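Local coordinates for glycoside hydrolase YxiA (Bacillus licheniformis, PDB 3LV4), which probably hydrolyses glycosidic bonds in L-arabinan as a calcium-binding family 43 enzyme resembling endo-1,5-alpha-L-arabinosidases, at residues P312-E316 with E317-R321. Sequence-based numbering, arbitrary orientation.
Sequences PGRGE and EHEVR
Arg314 and Glu317 are the first and last residues of a type II' beta turn in the loop that joins strands 303-310 and 319-327, antiparallel neighbours in a four-stranded sheet of the family 43 catalytic domain. The turn is closed by the backbone bond from Glu317 N to Arg314 O (3.3 Å), and Gly315 occupies its second position with positive phi. Water 2 lies within hydrogen-bonding distance of Gly315 O and Glu317 O, bridging two carbonyls within the turn.

Charged side chains add a salt-bridge network. Arg314 holds Glu317 side-on, with NE (2.9 Å) and NH2 (3.2 Å) both directed at OE1. Its chain bends at chi3 (54°), which swings the guanidinium across the end of Glu317, their planes 69° apart. Arg314 NH2 also reaches Glu319 OE2 at 3.2 Å, nearly straight (167°) and from above that carboxylate's plane. Without the guanidinium, as with an alanine here, Glu317 OE1 would probably lose both donors, its carboxylate becoming freer to turn, and Glu319 OE2 would lose its bond from NH2.

The network continues into the strand, where Arg321 grips Glu319 end-on, NH1 and NH2 converging on OE1. Glu316 turns instead to Arg310 and the backbone of Ala225. The His318 ring meets His14 edge-to-face, and its side chain lies about 7 Å from that of Asp15, the predicted proton acceptor, so the segment just after the turn borders the probable active site. Water 1 adds a second link between Arg314 and Glu319, accepting from Arg314 NH1 (3.0 Å) and donating to Glu319 OE1 (2.8 Å).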
# COMPACT_ATOMS: atom_id res chain seq x y z
N PRO A 312 10.52 -6.59 -13.95
CA PRO A 312 11.90 -6.77 -14.40
C PRO A 312 12.01 -6.58 -15.90
O PRO A 312 11.23 -7.17 -16.65
CB PRO A 312 12.19 -8.23 -14.03
CG PRO A 312 11.32 -8.45 -12.80
CD PRO A 312 10.07 -7.68 -13.08
N GLY A 313 12.96 -5.75 -16.34
CA GLY A 313 13.23 -5.57 -17.75
C GLY A 313 12.32 -4.63 -18.53
O GLY A 313 12.56 -4.38 -19.70
N ARG A 314 11.27 -4.12 -17.88
CA ARG A 314 10.26 -3.31 -18.58
C ARG A 314 10.37 -1.80 -18.29
O ARG A 314 9.43 -1.05 -18.53
CB ARG A 314 8.85 -3.83 -18.28
CG ARG A 314 8.55 -5.15 -18.99
CD ARG A 314 7.17 -5.71 -18.65
NE ARG A 314 6.08 -4.77 -18.89
CZ ARG A 314 4.80 -5.01 -18.59
NH1 ARG A 314 4.46 -6.17 -18.02
NH2 ARG A 314 3.87 -4.10 -18.85
N GLY A 315 11.51 -1.37 -17.77
CA GLY A 315 11.74 0.04 -17.50
C GLY A 315 10.78 0.61 -16.47
O GLY A 315 10.62 0.04 -15.39
N GLU A 316 10.15 1.73 -16.80
CA GLU A 316 9.25 2.39 -15.86
C GLU A 316 7.78 2.06 -16.11
O GLU A 316 6.90 2.68 -15.50
CB GLU A 316 9.48 3.90 -15.87
CG GLU A 316 10.77 4.34 -15.18
CD GLU A 316 10.72 4.18 -13.67
OE1 GLU A 316 9.93 4.90 -13.02
OE2 GLU A 316 11.47 3.36 -13.12
N GLU A 317 7.50 1.10 -16.99
CA GLU A 317 6.12 0.66 -17.20
C GLU A 317 5.53 0.13 -15.90
O GLU A 317 6.19 -0.61 -15.17
CB GLU A 317 6.05 -0.44 -18.26
CG GLU A 317 6.47 0.00 -19.65
CD GLU A 317 6.50 -1.15 -20.65
OE1 GLU A 317 5.95 -2.23 -20.36
OE2 GLU A 317 7.09 -0.95 -21.74
N HIS A 318 4.28 0.49 -15.62
CA HIS A 318 3.62 0.02 -14.42
C HIS A 318 2.16 -0.32 -14.70
O HIS A 318 1.54 0.22 -15.64
CB HIS A 318 3.74 1.05 -13.29
CG HIS A 318 3.15 2.38 -13.63
ND1 HIS A 318 1.84 2.71 -13.35
CD2 HIS A 318 3.69 3.47 -14.23
CE1 HIS A 318 1.60 3.94 -13.77
NE2 HIS A 318 2.71 4.43 -14.30
N GLU A 319 1.62 -1.24 -13.90
CA GLU A 319 0.22 -1.64 -13.98
C GLU A 319 -0.29 -1.86 -12.56
O GLU A 319 0.49 -1.99 -11.62
CB GLU A 319 0.07 -2.94 -14.78
CG GLU A 319 0.50 -2.83 -16.23
CD GLU A 319 0.45 -4.16 -16.96
OE1 GLU A 319 0.12 -5.17 -16.32
OE2 GLU A 319 0.74 -4.20 -18.16
N VAL A 320 -1.61 -1.93 -12.43
CA VAL A 320 -2.26 -2.22 -11.17
C VAL A 320 -2.21 -3.72 -10.93
O VAL A 320 -2.42 -4.52 -11.85
CB VAL A 320 -3.74 -1.78 -11.19
CG1 VAL A 320 -4.45 -2.24 -9.93
CG2 VAL A 320 -3.83 -0.26 -11.35
N ARG A 321 -1.92 -4.11 -9.69
CA ARG A 321 -2.00 -5.51 -9.29
C ARG A 321 -2.84 -5.62 -8.02
O ARG A 321 -2.89 -4.68 -7.22
CB ARG A 321 -0.61 -6.11 -9.06
CG ARG A 321 0.18 -6.41 -10.35
CD ARG A 321 -0.51 -7.50 -11.18
NE ARG A 321 0.25 -7.91 -12.37
CZ ARG A 321 0.23 -7.28 -13.54
NH1 ARG A 321 -0.50 -6.17 -13.69
NH2 ARG A 321 0.94 -7.74 -14.55
O HOH W 1 1.65 -7.06 -17.64
O HOH W 2 8.51 -1.87 -15.46